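Local coordinates for outer membrane protein SusF (Bacteroides thetaiotaomicron, PDB 4FE9), which binds starch at the cell surface through carbohydrate-binding modules, before the glycan is transported into the periplasm for degradation, at residues T160-N165 with I205-A210; G152-G157 with F195-I200; N178-E183 with I243-F248. All blocks are in the same frame, centred on the assembly; numbering follows the deposited sequence.

All three contacts lie in the first carbohydrate-binding module of SusF and step away from its sugar site. Interaction 1 holds Trp162 and Trp207 of the glycan pocket. Interaction 2, its centre about 7 Å from that of interaction 1, is the strand pair behind it: Ile205 CG2 packs on Phe195 CE2 at 3.4 Å, and Trp162 CZ3 lies 3.5 Å from Val156 O. Interaction 3, centred about 12 Å from interaction 2 and about 18 Å from interaction 1, belongs to the same antiparallel sheet and meets interaction 2 through the core, where Tyr153 CD1 is 3.7 Å from Phe245 CE2. Interactions 1 and 3 do not touch; about 6 Å separates their nearest atoms.

Interaction 1: residues T160-N165 with I205-A210; sequences TGWDGN and IDWTKA. With GLC (alpha-D-glucopyranose), chain B; GLC (alpha-D-glucopyranose), chain C; GLC (alpha-D-glucopyranose), chain D; EDO (1,2-ethanediol), chain G.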
# COMPACT_ATOMS: atom_id res chain seq x y z
N THR A 160 -16.51 12.15 -17.28
CA THR A 160 -17.91 12.10 -16.94
C THR A 160 -18.72 13.07 -17.80
O THR A 160 -19.90 12.85 -18.00
CB THR A 160 -18.18 12.44 -15.40
OG1 THR A 160 -17.90 13.84 -15.15
CG2 THR A 160 -17.34 11.56 -14.47
N GLY A 161 -18.14 14.23 -18.10
CA GLY A 161 -18.92 15.41 -18.46
C GLY A 161 -19.02 16.38 -17.29
O GLY A 161 -19.27 15.98 -16.16
N TRP A 162 -18.73 17.65 -17.55
CA TRP A 162 -18.65 18.62 -16.48
C TRP A 162 -20.06 19.14 -16.08
O TRP A 162 -20.36 20.29 -16.25
CB TRP A 162 -17.72 19.78 -16.89
CG TRP A 162 -16.28 19.35 -17.09
CD1 TRP A 162 -15.72 18.91 -18.27
CD2 TRP A 162 -15.23 19.32 -16.11
NE1 TRP A 162 -14.38 18.58 -18.05
CE2 TRP A 162 -14.06 18.87 -16.75
CE3 TRP A 162 -15.17 19.65 -14.75
CZ2 TRP A 162 -12.82 18.79 -16.09
CZ3 TRP A 162 -13.95 19.49 -14.07
CH2 TRP A 162 -12.80 19.06 -14.74
N ASP A 163 -20.90 18.26 -15.50
CA ASP A 163 -22.20 18.71 -14.99
C ASP A 163 -22.77 17.85 -13.84
O ASP A 163 -22.23 16.79 -13.51
CB ASP A 163 -23.19 18.83 -16.12
CG ASP A 163 -23.40 17.51 -16.86
OD1 ASP A 163 -23.80 16.51 -16.22
OD2 ASP A 163 -23.11 17.46 -18.07
N GLY A 164 -23.71 18.41 -13.11
CA GLY A 164 -24.21 17.74 -11.92
C GLY A 164 -24.73 16.34 -12.21
O GLY A 164 -24.44 15.40 -11.47
N ASN A 165 -25.50 16.19 -13.30
CA ASN A 165 -26.12 14.89 -13.61
C ASN A 165 -25.10 13.80 -13.86
O ASN A 165 -25.39 12.64 -13.64
CB ASN A 165 -27.07 14.97 -14.83
CG ASN A 165 -28.32 15.80 -14.54
OD1 ASN A 165 -28.79 15.89 -13.39
ND2 ASN A 165 -28.81 16.49 -15.58
N ILE A 205 -23.47 22.79 -10.73
CA ILE A 205 -22.30 22.64 -9.88
C ILE A 205 -21.79 24.04 -9.51
O ILE A 205 -21.71 24.93 -10.38
CB ILE A 205 -21.19 21.91 -10.62
CG1 ILE A 205 -21.67 20.53 -11.07
CG2 ILE A 205 -19.89 21.84 -9.76
CD1 ILE A 205 -20.61 19.71 -11.86
N ASP A 206 -21.55 24.27 -8.22
CA ASP A 206 -20.96 25.53 -7.78
C ASP A 206 -19.45 25.43 -7.90
O ASP A 206 -18.78 24.76 -7.09
CB ASP A 206 -21.37 25.83 -6.33
CG ASP A 206 -20.88 27.18 -5.86
OD1 ASP A 206 -19.96 27.77 -6.51
OD2 ASP A 206 -21.49 27.71 -4.91
N TRP A 207 -18.94 25.93 -9.01
CA TRP A 207 -17.52 25.81 -9.32
C TRP A 207 -16.62 26.40 -8.26
O TRP A 207 -15.47 26.00 -8.15
CB TRP A 207 -17.21 26.45 -10.68
CG TRP A 207 -18.05 25.86 -11.79
CD1 TRP A 207 -19.02 26.49 -12.51
CD2 TRP A 207 -18.04 24.50 -12.22
NE1 TRP A 207 -19.57 25.62 -13.43
CE2 TRP A 207 -18.98 24.39 -13.27
CE3 TRP A 207 -17.26 23.39 -11.89
CZ2 TRP A 207 -19.17 23.20 -13.99
CZ3 TRP A 207 -17.43 22.22 -12.61
CH2 TRP A 207 -18.42 22.12 -13.61
N THR A 208 -17.08 27.43 -7.55
CA THR A 208 -16.28 28.01 -6.47
C THR A 208 -16.03 27.00 -5.32
O THR A 208 -15.20 27.23 -4.47
CB THR A 208 -16.88 29.31 -5.89
OG1 THR A 208 -18.09 28.99 -5.20
CG2 THR A 208 -17.16 30.32 -6.99
N LYS A 209 -16.70 25.86 -5.34
CA LYS A 209 -16.58 24.95 -4.22
C LYS A 209 -15.74 23.74 -4.52
O LYS A 209 -15.76 22.80 -3.77
CB LYS A 209 -17.95 24.53 -3.66
CG LYS A 209 -18.83 25.69 -3.32
CD LYS A 209 -19.92 25.32 -2.29
CE LYS A 209 -20.50 26.59 -1.68
NZ LYS A 209 -21.96 26.44 -1.39
N ALA A 210 -15.02 23.76 -5.64
CA ALA A 210 -14.16 22.64 -6.04
C ALA A 210 -13.09 22.30 -5.04
O ALA A 210 -12.40 23.19 -4.53
CB ALA A 210 -13.51 22.93 -7.39
C1 GLC B . -15.21 24.07 -14.92
C2 GLC B . -14.08 23.59 -14.02
C3 GLC B . -12.76 23.64 -14.78
C4 GLC B . -12.87 22.79 -16.03
C5 GLC B . -14.07 23.23 -16.87
C6 GLC B . -14.26 22.24 -18.00
O2 GLC B . -13.97 24.47 -12.90
O3 GLC B . -11.74 23.12 -13.94
O4 GLC B . -11.68 22.88 -16.81
O5 GLC B . -15.29 23.21 -16.07
O6 GLC B . -15.26 22.73 -18.86
C1 GLC C . -16.68 29.15 -15.50
C2 GLC C . -16.01 28.76 -14.18
C3 GLC C . -15.12 27.57 -14.43
C4 GLC C . -15.89 26.41 -15.03
C5 GLC C . -16.71 26.85 -16.24
C6 GLC C . -17.70 25.74 -16.62
O2 GLC C . -15.17 29.84 -13.75
O3 GLC C . -14.55 27.12 -13.21
O4 GLC C . -14.91 25.39 -15.36
O5 GLC C . -17.48 28.03 -15.92
O6 GLC C . -18.07 25.90 -17.99
C1 GLC D . -10.85 21.78 -16.60
C2 GLC D . -9.42 22.24 -16.48
C3 GLC D . -8.98 22.94 -17.75
C4 GLC D . -9.32 22.11 -18.98
C5 GLC D . -10.44 21.36 -18.94
C6 GLC D . -10.78 20.54 -20.15
O2 GLC D . -9.32 23.15 -15.37
O3 GLC D . -7.58 23.18 -17.65
O4 GLC D . -9.14 22.75 -20.28
O5 GLC D . -10.97 20.88 -17.67
O6 GLC D . -10.07 19.31 -20.04
C1 EDO G . -22.66 23.32 -14.23
O1 EDO G . -23.26 24.07 -13.16
C2 EDO G . -23.53 22.13 -14.62
O2 EDO G . -24.51 22.51 -15.61
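Trp162 and Trp207 meet by the corners of their six-membered rings, CE3 of Trp162 lying 4.0 Å from CZ3 of Trp207. Their side chains cross at about a right angle and the ring planes are clearly inclined, so the pair is not stacked but forms two facets of a bent surface. The backbone of the first tryptophan also takes part: Trp162 O sits in the plane of the Trp207 ring, at its edge, 3.8 Å from CH2. Trp162 is itself the centre of an inverse gamma turn.

This two-tryptophan platform is the sugar-binding surface of the module, as in many starch-binding domains that receive a curved alpha-glucan on aromatic rings. The chain B glucose spans both facets, with its C6 3.4 Å above the plane of Trp162 and its C1 3.6 Å above that of Trp207. Chain C glucose shares the latter face, while chain D glucose brings O5 to 3.2 Å from Trp162 CZ2. Asp158, which accepts a hydrogen bond from Trp162 NE1, and Asn191, Lys193 and Asp216 add polar grips on the sugars. A leucine in place of Trp162 would probably leave the chain B glucose without one facet of its platform and Asp158 without its indole N-H partner.

Behind the platform, Ile205 supports Trp207 from the face turned away from the glucan, its CG2 standing 3.7 Å above the ring plane. The other branch, CG1, lies anti to the carbonyl carbon (chi1 -59°) and, with chi2 extended, carries CD1 across to the 160-165 loop, 3.5 Å from Asp163 C. Gly164 N packs alongside that branch. Ile205 N donates almost straight (176°) to O1 of a 1,2-ethanediol, probably from the crystallisation liquor, whose carbons fit between Trp207 CZ2 and Asp163 CB.

Interaction 2: residues G152-G157 with F195-I200; sequences GYYIVG and FPASAI
An antiparallel strand pairing within the beta-sandwich-like module joins strand 153-157 to the end of strand 191-196, just where the latter turns into a short 3-10 segment. Tyr154 and Phe195 form a hydrogen-bonded pair, with Tyr154 N to Phe195 O and Phe195 N to Tyr154 O both at 2.7 Å. Next to them, Tyr153 and Pro196 are a non-hydrogen-bonded pair, a position at which the proline's missing N-H costs no bond between these two strands. Pairing runs on past the proline: Ala197 N donates to Gly152 O at 2.9 Å. Gly152 has phi 90° and psi -161°, where a CB would collide with the preceding carbonyl oxygen.

Tyr154 and Phe195 share the packing on one face of the sheet. With CG of Tyr154 anti to the carbonyl carbon (chi1 -72°), the ring reaches the first residue of the 3-10 turn and meets Ala197 CB with its edge, 3.7 Å from CE1. Ile200, arriving after the turn, sends CD1 to Tyr154 CB at 3.8 Å, so one tyrosine touches the residue that opens the turn and the one that follows it. Phe195 points to the same face and has Val156 CB 4.1 Å from its CE1. Across the sheet, Tyr153 instead places CE1 at 3.9 Å from Pro196 CB, while its hydroxyl bonds to Asp149 N.

Strand 168-172 flanks strand 153-157 on its other edge, pairing through Met170 with Tyr153 and through Gln168 with Ile155. Phe195 and Val156 back onto Ile205 of strand 204-205, beneath the sugar platform, whereas the Tyr153 ring makes edge-to-face contacts with Tyr180 and Phe245 from strands 179-186 and 241-246.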
# COMPACT_ATOMS: atom_id res chain seq x y z
N GLY A 152 -20.99 13.25 1.52
CA GLY A 152 -19.90 12.62 0.75
C GLY A 152 -19.35 13.50 -0.37
O GLY A 152 -19.52 14.72 -0.37
N TYR A 153 -18.67 12.88 -1.34
CA TYR A 153 -17.92 13.59 -2.37
C TYR A 153 -18.20 13.00 -3.75
O TYR A 153 -18.38 11.81 -3.88
CB TYR A 153 -16.42 13.50 -2.07
CG TYR A 153 -16.04 14.22 -0.81
CD1 TYR A 153 -15.85 15.59 -0.84
CD2 TYR A 153 -16.17 13.59 0.44
CE1 TYR A 153 -15.73 16.34 0.38
CE2 TYR A 153 -16.03 14.33 1.64
CZ TYR A 153 -15.76 15.68 1.59
OH TYR A 153 -15.67 16.42 2.76
N TYR A 154 -18.11 13.85 -4.77
CA TYR A 154 -18.34 13.42 -6.15
C TYR A 154 -17.12 13.78 -7.04
O TYR A 154 -16.44 14.80 -6.79
CB TYR A 154 -19.58 14.11 -6.67
CG TYR A 154 -20.84 13.58 -6.08
CD1 TYR A 154 -21.23 13.94 -4.79
CD2 TYR A 154 -21.64 12.68 -6.78
CE1 TYR A 154 -22.40 13.44 -4.23
CE2 TYR A 154 -22.83 12.20 -6.24
CZ TYR A 154 -23.20 12.56 -4.96
OH TYR A 154 -24.34 12.04 -4.40
N ILE A 155 -16.84 12.94 -8.04
CA ILE A 155 -15.90 13.31 -9.11
C ILE A 155 -16.66 13.81 -10.32
O ILE A 155 -17.66 13.19 -10.77
CB ILE A 155 -15.04 12.14 -9.54
CG1 ILE A 155 -14.28 11.54 -8.36
CG2 ILE A 155 -14.10 12.54 -10.71
CD1 ILE A 155 -13.18 12.38 -7.87
N VAL A 156 -16.16 14.90 -10.90
CA VAL A 156 -16.65 15.43 -12.15
C VAL A 156 -15.39 15.73 -13.01
O VAL A 156 -14.44 16.34 -12.53
CB VAL A 156 -17.42 16.76 -11.91
CG1 VAL A 156 -17.76 17.46 -13.20
CG2 VAL A 156 -18.68 16.50 -11.12
N GLY A 157 -15.38 15.30 -14.27
CA GLY A 157 -14.25 15.59 -15.16
C GLY A 157 -14.54 15.34 -16.62
O GLY A 157 -15.71 15.28 -17.03
N PHE A 195 -15.89 17.29 -5.81
CA PHE A 195 -16.85 18.22 -5.23
C PHE A 195 -17.47 17.61 -4.01
O PHE A 195 -17.88 16.46 -4.04
CB PHE A 195 -17.92 18.60 -6.25
CG PHE A 195 -17.42 19.47 -7.35
CD1 PHE A 195 -16.76 18.91 -8.45
CD2 PHE A 195 -17.46 20.83 -7.22
CE1 PHE A 195 -16.19 19.73 -9.41
CE2 PHE A 195 -16.88 21.65 -8.17
CZ PHE A 195 -16.32 21.10 -9.30
N PRO A 196 -17.56 18.38 -2.91
CA PRO A 196 -18.46 17.97 -1.84
C PRO A 196 -19.90 17.92 -2.34
O PRO A 196 -20.30 18.73 -3.17
CB PRO A 196 -18.29 19.09 -0.78
CG PRO A 196 -17.78 20.24 -1.51
CD PRO A 196 -16.98 19.72 -2.68
N ALA A 197 -20.68 16.99 -1.81
CA ALA A 197 -22.10 16.84 -2.19
C ALA A 197 -22.89 18.15 -2.14
O ALA A 197 -23.76 18.39 -2.99
CB ALA A 197 -22.78 15.77 -1.33
N SER A 198 -22.54 19.03 -1.21
CA SER A 198 -23.30 20.28 -1.06
C SER A 198 -23.02 21.29 -2.20
O SER A 198 -23.75 22.27 -2.36
CB SER A 198 -23.01 20.93 0.30
OG SER A 198 -21.59 21.09 0.49
N ALA A 199 -21.97 21.03 -2.99
CA ALA A 199 -21.66 21.90 -4.16
C ALA A 199 -22.56 21.60 -5.38
O ALA A 199 -22.48 22.29 -6.42
CB ALA A 199 -20.20 21.75 -4.54
N ILE A 200 -23.31 20.51 -5.31
CA ILE A 200 -23.98 19.97 -6.50
C ILE A 200 -25.48 19.93 -6.28
O ILE A 200 -25.94 19.26 -5.36
CB ILE A 200 -23.47 18.56 -6.82
CG1 ILE A 200 -21.98 18.62 -7.19
CG2 ILE A 200 -24.28 17.92 -8.01
CD1 ILE A 200 -21.45 17.31 -7.62

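Interaction 3: residues N178-E183 with I243-F248; sequences NLYILE and ISFDAF
Tyr180 and Phe245 lie side by side and point the same way, their CD2 atoms 4.1 Å apart. They reach this from different first torsions: Tyr180 CG is anti to the carbonyl carbon (chi1 -60°), Phe245 CG to the backbone N (chi1 166°). The tyrosine ring receives Phe245 O in plane at its edge, and its CE2 rests 3.9 Å from Ala247 CB.

Apart from Ala247, these residues sit on neighbouring antiparallel strands, 179-183 and 243-246, whose axes run 4.7 Å apart at 166°. Paired backbone bonds join Tyr180 with Phe245 and Leu182 with Ile243, and Ala247 N to Asn178 O at 2.8 Å adds one more. At the strand end Asp246 OD1 accepts Phe248 N at 2.9 Å in an Asx turn, and the Asn178 amide packs its CG 3.6 Å from Phe248 CB. Asp246 OD2 is held by Asn249 ND2, with a water only a further weak link to Asn178 ND2.

Chemically the two faces differ: Tyr180, Leu182, Ile243 and Phe245 make an apolar side suited to burial against Tyr153 and strand 168-172, whereas the other is mixed, Leu179 and Ile181 beside Ser244 and Asp246, and, being partly exposed, can carry polar groups.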
# COMPACT_ATOMS: atom_id res chain seq x y z
N ASN A 178 -11.98 8.19 6.50
CA ASN A 178 -11.51 9.45 5.91
C ASN A 178 -11.26 9.29 4.44
O ASN A 178 -10.89 10.24 3.77
CB ASN A 178 -10.21 9.88 6.57
CG ASN A 178 -10.34 10.02 8.06
OD1 ASN A 178 -11.16 10.79 8.54
ND2 ASN A 178 -9.43 9.36 8.80
N LEU A 179 -11.28 8.05 3.98
CA LEU A 179 -10.85 7.71 2.65
C LEU A 179 -12.04 7.47 1.68
O LEU A 179 -13.00 6.72 2.01
CB LEU A 179 -9.96 6.50 2.71
CG LEU A 179 -9.27 6.05 1.41
CD1 LEU A 179 -8.37 7.17 0.85
CD2 LEU A 179 -8.44 4.76 1.68
N TYR A 180 -12.04 8.21 0.56
CA TYR A 180 -13.04 8.06 -0.48
C TYR A 180 -12.39 7.61 -1.78
O TYR A 180 -11.30 8.07 -2.14
CB TYR A 180 -13.76 9.38 -0.73
CG TYR A 180 -14.47 9.90 0.46
CD1 TYR A 180 -15.82 9.62 0.66
CD2 TYR A 180 -13.76 10.55 1.48
CE1 TYR A 180 -16.48 10.09 1.80
CE2 TYR A 180 -14.40 10.92 2.66
CZ TYR A 180 -15.76 10.73 2.79
OH TYR A 180 -16.40 11.18 3.91
N ILE A 181 -13.09 6.76 -2.51
CA ILE A 181 -12.50 6.02 -3.62
C ILE A 181 -13.45 6.13 -4.81
O ILE A 181 -14.67 5.98 -4.66
CB ILE A 181 -12.37 4.52 -3.26
CG1 ILE A 181 -11.49 4.33 -2.03
CG2 ILE A 181 -11.82 3.75 -4.44
CD1 ILE A 181 -10.07 4.61 -2.26
N LEU A 182 -12.89 6.21 -6.01
CA LEU A 182 -13.64 5.94 -7.22
C LEU A 182 -12.81 5.12 -8.17
O LEU A 182 -11.73 5.53 -8.56
CB LEU A 182 -14.06 7.24 -7.92
CG LEU A 182 -14.97 7.01 -9.11
CD1 LEU A 182 -16.41 6.84 -8.65
CD2 LEU A 182 -14.85 8.14 -10.15
N GLU A 183 -13.35 4.00 -8.61
CA GLU A 183 -12.77 3.24 -9.68
C GLU A 183 -13.47 3.59 -10.95
O GLU A 183 -14.66 3.77 -10.96
CB GLU A 183 -12.90 1.76 -9.39
CG GLU A 183 -12.31 1.38 -8.04
CD GLU A 183 -12.48 -0.09 -7.72
OE1 GLU A 183 -11.71 -0.92 -8.26
OE2 GLU A 183 -13.47 -0.43 -7.05
N ILE A 243 -9.16 6.52 -8.22
CA ILE A 243 -8.90 7.84 -7.70
C ILE A 243 -9.21 7.81 -6.20
O ILE A 243 -10.24 7.28 -5.82
CB ILE A 243 -9.84 8.86 -8.34
CG1 ILE A 243 -9.52 9.03 -9.82
CG2 ILE A 243 -9.71 10.23 -7.64
CD1 ILE A 243 -10.58 9.87 -10.52
N SER A 244 -8.21 8.12 -5.37
CA SER A 244 -8.40 8.11 -3.91
C SER A 244 -8.27 9.48 -3.33
O SER A 244 -7.36 10.24 -3.71
CB SER A 244 -7.39 7.19 -3.24
OG SER A 244 -7.58 5.86 -3.68
N PHE A 245 -9.11 9.78 -2.35
CA PHE A 245 -9.16 11.11 -1.74
C PHE A 245 -9.22 10.94 -0.21
O PHE A 245 -10.13 10.28 0.31
CB PHE A 245 -10.41 11.86 -2.23
CG PHE A 245 -10.74 13.08 -1.42
CD1 PHE A 245 -9.72 13.95 -1.01
CD2 PHE A 245 -12.05 13.35 -1.03
CE1 PHE A 245 -10.00 15.07 -0.26
CE2 PHE A 245 -12.36 14.49 -0.29
CZ PHE A 245 -11.32 15.33 0.14
N ASP A 246 -8.18 11.41 0.47
CA ASP A 246 -8.08 11.33 1.93
C ASP A 246 -8.54 12.66 2.51
O ASP A 246 -7.88 13.70 2.33
CB ASP A 246 -6.62 11.03 2.31
CG ASP A 246 -6.38 10.94 3.82
OD1 ASP A 246 -7.19 11.52 4.62
OD2 ASP A 246 -5.31 10.39 4.19
N ALA A 247 -9.73 12.67 3.06
CA ALA A 247 -10.35 13.91 3.47
C ALA A 247 -9.96 14.31 4.91
O ALA A 247 -10.59 15.20 5.51
CB ALA A 247 -11.86 13.82 3.33
N PHE A 248 -8.94 13.66 5.46
CA PHE A 248 -8.37 14.09 6.73
C PHE A 248 -7.00 14.75 6.51
O PHE A 248 -6.81 15.92 6.84
CB PHE A 248 -8.23 12.90 7.70
CG PHE A 248 -7.51 13.24 8.99
CD1 PHE A 248 -8.12 14.06 9.94
CD2 PHE A 248 -6.16 12.90 9.16
CE1 PHE A 248 -7.45 14.45 11.10
CE2 PHE A 248 -5.46 13.29 10.32
CZ PHE A 248 -6.12 14.07 11.30
O HOH W 1 -6.70 8.76 6.83